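Local atomic coordinates of putative pyridoxal phosphate-dependent transferase (Clostridium difficile, PDB entry 4DQ6), a protein that binds pyridoxal-5'-phosphate and is a putative transferase of the class I and II aminotransferase family, found here as an assembly of two subunits. Residues P101-L106 with N128-N133; L105-L110 with V165-L170; I140-K145 with E159-D164; D184-L189 with K215-A220; R320-E323 with L327-V330. All coordinates share one frame; numbering follows the deposited sequence.

Contact 1. Residues P101-L106 with N128-N133; sequences PAISLL and NSVVKN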
# COMPACT_ATOMS: atom_id res chain seq x y z
N PRO A 101 -2.57 9.18 1.58
CA PRO A 101 -3.17 8.60 0.40
C PRO A 101 -4.68 8.80 0.35
O PRO A 101 -5.24 9.12 -0.70
CB PRO A 101 -2.84 7.13 0.55
CG PRO A 101 -1.57 7.06 1.31
CD PRO A 101 -1.55 8.29 2.18
N ALA A 102 -5.36 8.54 1.47
CA ALA A 102 -6.82 8.75 1.56
C ALA A 102 -7.16 10.19 1.28
O ALA A 102 -8.10 10.46 0.50
CB ALA A 102 -7.39 8.27 2.93
N ILE A 103 -6.50 11.12 1.93
CA ILE A 103 -6.78 12.55 1.74
C ILE A 103 -6.56 12.96 0.29
O ILE A 103 -7.34 13.73 -0.28
CB ILE A 103 -5.95 13.37 2.74
CG1 ILE A 103 -6.44 13.09 4.15
CG2 ILE A 103 -6.06 14.87 2.42
CD1 ILE A 103 -5.79 13.87 5.25
N SER A 104 -5.50 12.41 -0.31
CA SER A 104 -5.18 12.74 -1.70
C SER A 104 -6.32 12.27 -2.60
O SER A 104 -6.77 13.03 -3.48
CB SER A 104 -3.92 12.03 -2.17
OG SER A 104 -3.53 12.44 -3.46
N LEU A 105 -6.84 11.06 -2.43
CA LEU A 105 -7.93 10.56 -3.26
C LEU A 105 -9.20 11.41 -2.99
O LEU A 105 -9.93 11.73 -3.93
CB LEU A 105 -8.20 9.08 -3.07
CG LEU A 105 -7.11 8.17 -3.56
CD1 LEU A 105 -7.58 6.74 -3.32
CD2 LEU A 105 -6.61 8.28 -4.96
N LEU A 106 -9.49 11.70 -1.72
CA LEU A 106 -10.65 12.54 -1.36
C LEU A 106 -10.59 13.87 -2.09
O LEU A 106 -11.61 14.37 -2.60
CB LEU A 106 -10.75 12.73 0.14
CG LEU A 106 -11.17 11.49 0.97
CD1 LEU A 106 -10.94 11.72 2.46
CD2 LEU A 106 -12.64 11.19 0.64
N ASN A 128 0.03 20.69 3.07
CA ASN A 128 0.33 21.67 2.07
C ASN A 128 0.60 20.98 0.72
O ASN A 128 -0.03 21.30 -0.31
CB ASN A 128 1.51 22.53 2.61
CG ASN A 128 1.90 23.70 1.70
OD1 ASN A 128 2.18 23.48 0.55
ND2 ASN A 128 2.02 24.93 2.28
N SER A 129 1.52 20.03 0.70
CA SER A 129 1.89 19.43 -0.55
C SER A 129 0.78 18.61 -1.17
O SER A 129 0.71 18.52 -2.40
CB SER A 129 3.16 18.62 -0.42
OG SER A 129 3.07 17.70 0.58
N VAL A 130 -0.08 17.96 -0.38
CA VAL A 130 -1.11 17.12 -0.97
C VAL A 130 -2.10 17.97 -1.77
O VAL A 130 -2.59 17.54 -2.81
CB VAL A 130 -1.83 16.21 0.06
CG1 VAL A 130 -2.84 16.99 0.90
CG2 VAL A 130 -2.48 15.01 -0.68
N VAL A 131 -2.31 19.21 -1.36
CA VAL A 131 -3.22 20.08 -2.09
C VAL A 131 -2.59 20.52 -3.42
O VAL A 131 -3.21 20.42 -4.51
CB VAL A 131 -3.65 21.28 -1.21
CG1 VAL A 131 -4.37 22.34 -2.04
CG2 VAL A 131 -4.49 20.77 -0.01
N LYS A 132 -1.33 20.93 -3.32
CA LYS A 132 -0.55 21.39 -4.47
C LYS A 132 -0.27 20.29 -5.49
O LYS A 132 -0.34 20.52 -6.73
CB LYS A 132 0.74 22.03 -4.01
CG LYS A 132 0.48 23.32 -3.24
CD LYS A 132 1.74 23.98 -2.75
CE LYS A 132 1.43 25.39 -2.22
NZ LYS A 132 2.54 25.82 -1.34
N ASN A 133 0.05 19.10 -5.00
CA ASN A 133 0.40 18.00 -5.88
C ASN A 133 -0.84 17.42 -6.58
O ASN A 133 -0.71 16.69 -7.58
CB ASN A 133 1.06 16.88 -5.10
CG ASN A 133 2.46 17.21 -4.61
OD1 ASN A 133 3.13 18.08 -5.14
ND2 ASN A 133 2.91 16.43 -3.61

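Contact 2. Residues L105-L110 with V165-L170; sequences LLINEL and VKLFIL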
# COMPACT_ATOMS: atom_id res chain seq x y z
N LEU A 105 -6.84 11.06 -2.43
CA LEU A 105 -7.93 10.56 -3.26
C LEU A 105 -9.20 11.41 -2.99
O LEU A 105 -9.93 11.73 -3.93
CB LEU A 105 -8.20 9.08 -3.07
CG LEU A 105 -7.11 8.17 -3.56
CD1 LEU A 105 -7.58 6.74 -3.32
CD2 LEU A 105 -6.61 8.28 -4.96
N LEU A 106 -9.49 11.70 -1.72
CA LEU A 106 -10.65 12.54 -1.36
C LEU A 106 -10.59 13.87 -2.09
O LEU A 106 -11.61 14.37 -2.60
CB LEU A 106 -10.75 12.73 0.14
CG LEU A 106 -11.17 11.49 0.97
CD1 LEU A 106 -10.94 11.72 2.46
CD2 LEU A 106 -12.64 11.19 0.64
N ILE A 107 -9.42 14.48 -2.13
CA ILE A 107 -9.26 15.79 -2.80
C ILE A 107 -9.56 15.64 -4.27
O ILE A 107 -10.31 16.50 -4.88
CB ILE A 107 -7.82 16.34 -2.60
CG1 ILE A 107 -7.67 16.87 -1.18
CG2 ILE A 107 -7.53 17.41 -3.64
CD1 ILE A 107 -6.24 17.19 -0.78
N ASN A 108 -8.99 14.67 -4.94
CA ASN A 108 -9.29 14.45 -6.34
C ASN A 108 -10.77 14.22 -6.62
O ASN A 108 -11.29 14.76 -7.66
CB ASN A 108 -8.49 13.27 -6.88
CG ASN A 108 -8.57 13.18 -8.39
OD1 ASN A 108 -8.08 14.08 -9.13
ND2 ASN A 108 -9.26 12.16 -8.86
N GLU A 109 -11.47 13.50 -5.76
CA GLU A 109 -12.88 13.10 -6.01
C GLU A 109 -13.90 14.16 -5.57
O GLU A 109 -14.97 14.24 -6.19
CB GLU A 109 -13.21 11.76 -5.36
CG GLU A 109 -12.36 10.57 -5.79
CD GLU A 109 -12.34 10.38 -7.31
OE1 GLU A 109 -13.41 10.48 -7.99
OE2 GLU A 109 -11.23 10.16 -7.87
N LEU A 110 -13.57 14.94 -4.55
CA LEU A 110 -14.50 15.92 -3.96
C LEU A 110 -14.39 17.30 -4.53
O LEU A 110 -15.26 18.16 -4.27
CB LEU A 110 -14.30 16.01 -2.43
CG LEU A 110 -14.73 14.80 -1.63
CD1 LEU A 110 -14.24 14.82 -0.18
CD2 LEU A 110 -16.24 14.61 -1.72
N VAL A 165 -14.03 28.17 -0.94
CA VAL A 165 -13.31 27.03 -0.44
C VAL A 165 -14.27 25.85 -0.49
O VAL A 165 -15.45 25.95 -0.10
CB VAL A 165 -12.85 27.32 0.99
CG1 VAL A 165 -12.32 26.06 1.68
CG2 VAL A 165 -11.75 28.34 0.96
N LYS A 166 -13.74 24.69 -0.91
CA LYS A 166 -14.56 23.52 -1.03
C LYS A 166 -14.37 22.59 0.13
O LYS A 166 -15.28 21.90 0.53
CB LYS A 166 -14.20 22.81 -2.33
CG LYS A 166 -14.42 23.72 -3.54
CD LYS A 166 -15.87 24.19 -3.69
CE LYS A 166 -16.09 25.06 -4.92
NZ LYS A 166 -17.52 25.45 -5.08
N LEU A 167 -13.15 22.59 0.64
CA LEU A 167 -12.73 21.62 1.69
C LEU A 167 -11.85 22.31 2.70
O LEU A 167 -11.09 23.22 2.34
CB LEU A 167 -11.87 20.38 1.17
CG LEU A 167 -12.48 19.42 0.15
CD1 LEU A 167 -11.47 18.36 -0.33
CD2 LEU A 167 -13.68 18.72 0.78
N PHE A 168 -11.93 21.82 3.94
CA PHE A 168 -11.09 22.27 5.03
C PHE A 168 -10.41 21.07 5.61
O PHE A 168 -11.12 20.09 5.97
CB PHE A 168 -11.96 23.01 6.09
CG PHE A 168 -11.15 23.65 7.20
CD1 PHE A 168 -10.58 22.85 8.19
CD2 PHE A 168 -10.98 25.07 7.27
CE1 PHE A 168 -9.86 23.45 9.21
CE2 PHE A 168 -10.23 25.64 8.29
CZ PHE A 168 -9.68 24.81 9.25
N ILE A 169 -9.08 21.12 5.67
CA ILE A 169 -8.37 19.97 6.23
C ILE A 169 -7.93 20.36 7.66
O ILE A 169 -7.12 21.30 7.82
CB ILE A 169 -7.15 19.50 5.38
CG1 ILE A 169 -7.46 19.39 3.89
CG2 ILE A 169 -6.61 18.15 5.95
CD1 ILE A 169 -6.32 18.87 3.03
N LEU A 170 -8.47 19.65 8.65
CA LEU A 170 -8.31 19.98 10.04
C LEU A 170 -7.34 18.91 10.59
O LEU A 170 -7.42 17.68 10.25
CB LEU A 170 -9.63 19.88 10.80
CG LEU A 170 -9.63 19.72 12.33
CD1 LEU A 170 -9.18 21.06 12.92
CD2 LEU A 170 -10.99 19.33 12.86

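Contact 3. Residues I140-K145 with E159-D164; sequences ISPLQK and ENKIKD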
# COMPACT_ATOMS: atom_id res chain seq x y z
N ILE A 140 -4.32 29.23 3.14
CA ILE A 140 -3.78 28.98 4.50
C ILE A 140 -4.39 30.04 5.43
O ILE A 140 -4.28 31.25 5.16
CB ILE A 140 -2.26 29.11 4.52
CG1 ILE A 140 -1.63 28.22 3.43
CG2 ILE A 140 -1.73 28.85 5.95
CD1 ILE A 140 -0.13 28.36 3.21
N SER A 141 -5.05 29.58 6.49
CA SER A 141 -5.45 30.39 7.60
C SER A 141 -4.56 30.14 8.79
O SER A 141 -4.76 29.14 9.47
CB SER A 141 -6.91 30.17 7.97
OG SER A 141 -7.21 30.84 9.18
N PRO A 142 -3.52 30.94 8.99
CA PRO A 142 -2.55 30.55 10.04
C PRO A 142 -3.23 30.51 11.41
O PRO A 142 -4.14 31.29 11.72
CB PRO A 142 -1.47 31.60 9.97
CG PRO A 142 -1.62 32.27 8.63
CD PRO A 142 -3.07 32.13 8.24
N LEU A 143 -2.84 29.54 12.22
CA LEU A 143 -3.22 29.61 13.64
C LEU A 143 -2.75 30.94 14.23
O LEU A 143 -1.78 31.54 13.77
CB LEU A 143 -2.65 28.44 14.43
CG LEU A 143 -3.08 27.05 13.99
CD1 LEU A 143 -2.32 26.05 14.86
CD2 LEU A 143 -4.55 26.80 14.11
N GLN A 144 -3.47 31.44 15.24
CA GLN A 144 -3.08 32.66 15.96
C GLN A 144 -2.24 32.21 17.16
O GLN A 144 -2.73 31.42 18.01
CB GLN A 144 -4.32 33.47 16.41
CG GLN A 144 -4.04 34.71 17.28
CD GLN A 144 -5.34 35.52 17.56
OE1 GLN A 144 -6.46 35.05 17.32
NE2 GLN A 144 -5.18 36.75 18.05
N LYS A 145 -1.01 32.69 17.25
CA LYS A 145 -0.21 32.56 18.45
C LYS A 145 -0.54 33.72 19.36
O LYS A 145 -0.30 34.88 18.99
CB LYS A 145 1.28 32.52 18.19
CG LYS A 145 2.03 32.12 19.46
CD LYS A 145 3.51 32.07 19.18
CE LYS A 145 4.28 31.64 20.40
NZ LYS A 145 5.73 31.73 20.07
N GLU A 159 -13.02 32.91 8.28
CA GLU A 159 -14.18 33.61 7.67
C GLU A 159 -13.79 34.51 6.50
O GLU A 159 -14.47 34.50 5.43
CB GLU A 159 -14.87 34.46 8.74
CG GLU A 159 -15.85 33.71 9.61
CD GLU A 159 -17.20 33.49 8.94
OE1 GLU A 159 -17.39 33.86 7.76
OE2 GLU A 159 -18.09 32.93 9.61
N ASN A 160 -12.71 35.26 6.68
CA ASN A 160 -12.26 36.22 5.68
C ASN A 160 -11.78 35.55 4.38
O ASN A 160 -11.82 36.14 3.31
CB ASN A 160 -11.11 37.05 6.24
CG ASN A 160 -11.59 38.33 6.94
OD1 ASN A 160 -12.78 38.46 7.21
ND2 ASN A 160 -10.66 39.20 7.32
N LYS A 161 -11.31 34.32 4.50
CA LYS A 161 -10.72 33.58 3.39
C LYS A 161 -11.59 32.44 2.87
O LYS A 161 -11.15 31.71 1.98
CB LYS A 161 -9.33 33.03 3.78
CG LYS A 161 -8.27 34.05 4.14
CD LYS A 161 -6.96 33.39 4.55
CE LYS A 161 -5.91 34.39 4.97
NZ LYS A 161 -4.86 33.81 5.85
N ILE A 162 -12.82 32.30 3.38
CA ILE A 162 -13.69 31.13 3.12
C ILE A 162 -14.32 31.10 1.73
O ILE A 162 -14.67 30.01 1.24
CB ILE A 162 -14.83 31.01 4.17
CG1 ILE A 162 -15.26 29.56 4.36
CG2 ILE A 162 -16.05 31.82 3.78
CD1 ILE A 162 -14.25 28.64 4.98
N LYS A 163 -14.49 32.26 1.10
CA LYS A 163 -15.29 32.26 -0.14
C LYS A 163 -14.73 31.28 -1.19
O LYS A 163 -13.56 31.38 -1.64
CB LYS A 163 -15.44 33.66 -0.75
CG LYS A 163 -16.38 33.72 -1.98
CD LYS A 163 -16.63 35.11 -2.54
CE LYS A 163 -17.37 34.97 -3.85
NZ LYS A 163 -18.33 36.06 -4.07
N ASP A 164 -15.64 30.42 -1.66
CA ASP A 164 -15.38 29.37 -2.67
C ASP A 164 -14.45 28.23 -2.21
O ASP A 164 -14.11 27.42 -3.03
CB ASP A 164 -14.84 29.95 -3.98
CG ASP A 164 -15.87 30.83 -4.71
OD1 ASP A 164 -17.12 30.54 -4.67
OD2 ASP A 164 -15.41 31.82 -5.32

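Contact 4. Residues D184-L189 with K215-A220; sequences DELKKL and KHIPMA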
# COMPACT_ATOMS: atom_id res chain seq x y z
N ASP A 184 -15.86 23.19 22.22
CA ASP A 184 -16.29 24.53 21.80
C ASP A 184 -15.46 25.13 20.67
O ASP A 184 -15.97 25.86 19.77
CB ASP A 184 -16.37 25.50 22.97
CG ASP A 184 -17.56 25.22 23.92
OD1 ASP A 184 -18.46 24.43 23.58
OD2 ASP A 184 -17.60 25.89 24.99
N GLU A 185 -14.16 24.83 20.64
CA GLU A 185 -13.34 25.29 19.53
C GLU A 185 -13.74 24.60 18.22
O GLU A 185 -13.77 25.20 17.15
CB GLU A 185 -11.85 25.08 19.78
CG GLU A 185 -11.25 26.04 20.77
CD GLU A 185 -9.83 25.69 21.14
OE1 GLU A 185 -9.64 24.57 21.59
OE2 GLU A 185 -8.93 26.57 20.99
N LEU A 186 -14.06 23.32 18.31
CA LEU A 186 -14.46 22.54 17.15
C LEU A 186 -15.86 22.92 16.68
O LEU A 186 -16.10 23.04 15.46
CB LEU A 186 -14.42 21.06 17.48
CG LEU A 186 -13.00 20.54 17.75
CD1 LEU A 186 -13.11 19.16 18.38
CD2 LEU A 186 -12.21 20.51 16.44
N LYS A 187 -16.74 23.22 17.62
CA LYS A 187 -18.08 23.73 17.23
C LYS A 187 -17.98 25.01 16.47
O LYS A 187 -18.67 25.18 15.47
CB LYS A 187 -18.91 23.99 18.47
CG LYS A 187 -19.43 22.73 19.10
CD LYS A 187 -20.06 23.04 20.47
CE LYS A 187 -21.12 22.01 20.81
NZ LYS A 187 -22.19 22.67 21.62
N LYS A 188 -17.14 25.92 16.93
CA LYS A 188 -17.05 27.21 16.21
C LYS A 188 -16.56 27.00 14.79
O LYS A 188 -17.09 27.57 13.84
CB LYS A 188 -16.18 28.18 17.00
CG LYS A 188 -16.35 29.62 16.53
CD LYS A 188 -15.76 30.55 17.57
CE LYS A 188 -15.52 31.93 17.01
NZ LYS A 188 -16.79 32.68 16.93
N LEU A 189 -15.57 26.14 14.58
CA LEU A 189 -15.07 25.84 13.24
C LEU A 189 -16.12 25.15 12.40
O LEU A 189 -16.30 25.46 11.22
CB LEU A 189 -13.81 24.93 13.32
CG LEU A 189 -13.23 24.37 12.02
CD1 LEU A 189 -12.81 25.56 11.11
CD2 LEU A 189 -12.14 23.32 12.43
N LYS A 215 -8.85 15.68 26.48
CA LYS A 215 -9.69 14.64 25.91
C LYS A 215 -9.88 14.86 24.43
O LYS A 215 -10.27 15.95 24.02
CB LYS A 215 -11.06 14.55 26.61
CG LYS A 215 -11.64 13.17 26.35
CD LYS A 215 -12.98 12.88 27.05
CE LYS A 215 -13.74 11.73 26.35
NZ LYS A 215 -13.07 10.39 26.12
N HIS A 216 -9.58 13.86 23.62
CA HIS A 216 -9.86 13.92 22.21
C HIS A 216 -11.35 13.94 21.94
O HIS A 216 -12.09 13.06 22.42
CB HIS A 216 -9.22 12.77 21.45
CG HIS A 216 -9.46 12.83 20.00
ND1 HIS A 216 -8.85 13.74 19.21
CD2 HIS A 216 -10.30 12.08 19.19
CE1 HIS A 216 -9.32 13.60 17.95
NE2 HIS A 216 -10.23 12.62 17.94
N ILE A 217 -11.77 14.88 21.10
CA ILE A 217 -13.15 14.98 20.59
C ILE A 217 -13.12 14.84 19.07
O ILE A 217 -12.64 15.75 18.39
CB ILE A 217 -13.74 16.38 20.91
CG1 ILE A 217 -13.63 16.72 22.39
CG2 ILE A 217 -15.17 16.49 20.39
CD1 ILE A 217 -14.30 15.77 23.33
N PRO A 218 -13.62 13.75 18.51
CA PRO A 218 -13.70 13.63 17.08
C PRO A 218 -14.66 14.73 16.60
O PRO A 218 -15.78 14.85 17.11
CB PRO A 218 -14.22 12.20 16.86
CG PRO A 218 -13.86 11.50 18.15
CD PRO A 218 -14.00 12.52 19.19
N MET A 219 -14.25 15.43 15.56
CA MET A 219 -15.11 16.46 15.05
C MET A 219 -16.49 15.93 14.66
O MET A 219 -17.53 16.55 14.89
CB MET A 219 -14.42 17.10 13.86
CG MET A 219 -15.27 18.08 13.05
SD MET A 219 -15.84 19.59 13.90
CE MET A 219 -14.59 20.74 13.32
N ALA A 220 -16.49 14.79 14.00
CA ALA A 220 -17.74 14.20 13.52
C ALA A 220 -18.66 13.72 14.64
O ALA A 220 -19.83 13.45 14.38
CB ALA A 220 -17.41 12.99 12.64

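Contact 5. Residues R320-E323 with L327-V330; sequences RKPE and LLWV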
# COMPACT_ATOMS: atom_id res chain seq x y z
N ARG A 320 5.79 25.43 25.33
CA ARG A 320 4.51 25.19 25.99
C ARG A 320 4.27 23.68 26.01
O ARG A 320 4.43 23.04 24.95
CB ARG A 320 3.38 25.88 25.21
N LYS A 321 3.85 23.13 27.13
CA LYS A 321 3.59 21.67 27.23
C LYS A 321 2.46 21.32 26.23
O LYS A 321 1.39 21.96 26.21
CB LYS A 321 3.16 21.30 28.62
CG LYS A 321 2.95 19.85 28.87
CD LYS A 321 2.74 19.53 30.33
CE LYS A 321 2.31 18.10 30.52
NZ LYS A 321 2.34 17.72 31.98
N PRO A 322 2.68 20.32 25.38
CA PRO A 322 1.60 19.92 24.46
C PRO A 322 0.46 19.27 25.19
O PRO A 322 0.64 18.68 26.25
CB PRO A 322 2.25 18.88 23.58
CG PRO A 322 3.42 18.35 24.38
CD PRO A 322 3.89 19.47 25.26
N GLU A 323 -0.73 19.34 24.63
CA GLU A 323 -1.91 18.68 25.12
C GLU A 323 -2.05 17.26 24.55
O GLU A 323 -2.68 16.36 25.18
CB GLU A 323 -3.13 19.52 24.74
CG GLU A 323 -3.10 20.90 25.40
CD GLU A 323 -4.05 21.93 24.84
OE1 GLU A 323 -4.70 21.59 23.87
OE2 GLU A 323 -4.07 23.07 25.43
N LEU A 327 5.18 15.08 20.41
CA LEU A 327 6.03 15.99 19.68
C LEU A 327 6.09 17.31 20.44
O LEU A 327 5.03 17.85 20.79
CB LEU A 327 5.49 16.19 18.24
CG LEU A 327 5.39 14.87 17.44
CD1 LEU A 327 4.53 15.11 16.16
CD2 LEU A 327 6.72 14.23 17.09
N LEU A 328 7.28 17.82 20.65
CA LEU A 328 7.51 19.03 21.42
C LEU A 328 7.89 20.16 20.45
O LEU A 328 8.70 19.97 19.55
CB LEU A 328 8.68 18.80 22.41
CG LEU A 328 8.79 19.80 23.56
CD1 LEU A 328 7.64 19.68 24.57
CD2 LEU A 328 10.15 19.56 24.28
N TRP A 329 7.28 21.33 20.62
CA TRP A 329 7.42 22.46 19.73
C TRP A 329 8.13 23.55 20.46
O TRP A 329 7.56 24.17 21.38
CB TRP A 329 6.03 22.87 19.31
CG TRP A 329 5.86 23.98 18.26
CD1 TRP A 329 5.12 25.19 18.36
CD2 TRP A 329 6.31 23.94 16.88
NE1 TRP A 329 5.16 25.79 17.21
CE2 TRP A 329 5.83 25.14 16.27
CE3 TRP A 329 7.10 23.08 16.13
CZ2 TRP A 329 6.11 25.45 14.94
CZ3 TRP A 329 7.34 23.35 14.80
CH2 TRP A 329 6.87 24.55 14.22
N VAL A 330 9.41 23.76 20.10
CA VAL A 330 10.28 24.61 20.89
C VAL A 330 10.74 25.82 20.07
O VAL A 330 11.19 25.68 18.96
CB VAL A 330 11.54 23.82 21.35
CG1 VAL A 330 12.48 24.70 22.16
CG2 VAL A 330 11.16 22.56 22.11
O HOH W 1 5.14 21.58 22.54
O HOH W 2 5.48 25.26 22.39

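Contact 1. Residues P101-L106 with N128-N133
Val130 puts both of its methyl groups against helix 99-110, where Ser104 and Ile103 receive them. Its CB starts on the side facing that helix but is not yet in touch with it. From there the two branches part. CG2 lies anti to the backbone N and goes to Ser104. Val130 CG2 is 3.6 Å from Ser104 CB and 3.7 Å from Ser104 CA, so it rests on the root of the serine. Ser104 OG is a little farther, 3.9 Å from Val130 CG2. The other methyl, CG1, sits between the backbone N and the carbonyl carbon (chi1 76°). Val130 CG1 is 4.1 Å from Ile103 CG2, with the two side chains crossing at about a right angle. The two helices belong to the large domain of the fold type I architecture of pyridoxal phosphate enzymes, and helix 99-110 starts in the cofactor pocket, where Pro101 touches pyridoxal-5'-phosphate. No hydrogen bond joins the two segments directly. The buried hydroxyl of Ser104 is hydrogen-bonded to the carbonyl of Arg267 of the second subunit and to Asn134 ND2, which also bonds to Val130 O. On a different face of helix 126-133, Lys132 NZ donates to Asn128 OD1 at 3.0 Å, while Asn128 ND2 bonds to Glu121. The lysine nitrogen sits on a lone pair of Asn128 OD1, in the carbonyl plane, at a C=O...N angle of 119°.

Contact 2. Residues L105-L110 with V165-L170
On one face of the central sheet of the large domain, Ile107 and Leu110 of helix 99-110 pack on Leu167 and Ile169 of strand 165-171. The axes of the two short segments are 9.8 Å apart at closest and nearly antiparallel, at 165°. Leu167 points its CB at the helix and forks between two partners. Leu167 CD1 is 4.2 Å from Ile107 CG1, and Leu167 CD2 is 4.1 Å from Leu110 CD1. The CB of Ile107 points neither at the strand nor away from it, but CG1 stands anti to the carbonyl carbon (chi1 -75°) and carries the tip nearer. Ile107 CD1 ends 4.2 Å from Ile169 CD1, and these two side chains cross at about a right angle. The strand runs between 116-119 and 199-203 in the mixed seven-stranded sheet of fold type I enzymes. Its side chains alternate, so Leu167 and Ile169 serve this helix while Phe168 and Leu170 go to the other face. All contacts across the pair are apolar. Off the sheet, Asn108 ND2 donates to Glu109 OE2 at 3.0 Å, from above the carboxylate plane and 52° out of it. The same oxygen forms a salt bridge with Arg267 of the same chain.

Contact 3. Residues I140-K145 with E159-D164
Lys161 reaches across from helix 155-161 and donates a hydrogen bond to the carbonyl of Ile140. The segment 159-164 leads up to this residue and away from it. Glu159 is turned to another part of the fold, where its OE1 bonds to His196. Lys161 then points its CB at segment 140-145. Its CG stands anti to the carbonyl carbon (chi1 -62°), and the rest of the chain is extended. This lays the chain alongside the Ile140 carbonyl, with Lys161 CD and CE each 3.5 Å from Ile140 O. The end, Lys161 NZ, is 2.7 Å from Ile140 O. The nitrogen lies in the carbonyl plane, at a C=O...N angle of 147°. Lys161 NZ also comes within 3.4 Å of Pro142 CD, where the lysine chain crosses the ring at about a right angle. Asp157 OD2 adds a salt bridge to this ammonium group and a hydrogen bond to Ser141 OG. One carboxylate oxygen thus connects the lysine with the serine after Ile140. Beyond Lys161 the chain leads on to strand 165-171. Strand 137-140, helix 155-161 and strand 165-171 form a beta-alpha-beta crossover between parallel strands that passes over strand 116-119. Its connection also carries the small hairpin 144-145/151-152, and the lysine ties the crossover helix back to the end of the first strand.

Contact 4. Residues D184-L189 with K215-A220
Met219 has its CG anti to the backbone N (chi1 171°) and then bends at chi2 (64°) and chi3 (98°), which brings its CE methyl onto Leu186 and Leu189. Met219 CE is 3.5 Å from Leu186 O and 3.9 Å from Leu186 CD2. Met219 CE also lies 3.7 Å from Leu189 CD2, where the two side chains cross at about a right angle. The sulfur follows, with Met219 SD 3.8 Å from Leu186 O. Leu186 uses its other methyl on Ile217. Leu186 CD1 touches Ile217 O at 3.4 Å and Ile217 CB at 3.8 Å. The side chains of Leu186 and Ile217 cross at a slant. Helix 183-195 is the connection between parallel strands 165-171 and 199-203, a beta-alpha-beta crossover. Segment 215-220 is an irregular stretch after strand 199-203. Between them the touching groups are apolar side chains and two backbone carbonyls. Leu170 of strand 165-171 packs against Leu186, Leu189 and Met219. The loop is held by polar bonds too: Asn172 ND2 bonds to Ile217 O, while the two carboxylate oxygens of Glu204 take His216 NE2 and the Met219 backbone N.

Contact 5. Residues R320-E323 with L327-V330
Pro322 packs closely on Leu328, while next to this pair the two backbones are held apart by water. On the tight side, Pro322 CD is 3.8 Å from Leu328 CD1. Leu328 has its CG anti to the backbone N (chi1 -162°), and a turn at chi2 then carries CD1 to the proline ring. The ring also borders the strand backbone, with Pro322 CG 4.0 Å from Leu327 O. On the looser side no direct hydrogen bond joins Arg320 and Trp329. Two waters bridge them. One donates to Arg320 O at 2.9 Å and accepts from Trp329 N at 2.9 Å. The other accepts from Arg320 N at 3.0 Å and donates to Trp329 O at 2.6 Å. The backbone N and O of both Arg320 and Trp329 are bonded in this way, and the pairing of the antiparallel strands is continued through water. At the start of the strand, the side chain of Leu327 comes to about 5 Å from pyridoxal-5'-phosphate (nearest atoms); farther on, the Trp329 ring stacks on Tyr367. The tight side packs against helix 289-313, whose Ile303 meets Pro322 and whose Ile310 meets Leu328, while strand 327-331 runs between strands 318-319 and 367-371 in a small antiparallel sheet.

From the N terminus, helix 99-110 opens both contact 1 and contact 2. Contact 1 closes first, on helix 126-133. Contact 2 closes later, on strand 165-171. The two touch: Ile107 meets Val130 and Val131, and Ile169 meets Val131. Contact 3 is nested inside the loop of contact 2, ends just before its strand, and touches contact 1 where Ile140 meets Asn128. Contact 4 follows in series and joins helix 183-195 to the loop before helix 224-228. It packs on the other face of strand 165-171 through Phe168 and Leu170. Contact 5 is a short local closure in the four-stranded antiparallel sheet. It touches none of the others and lies across the chain's centre from contacts 1 and 2.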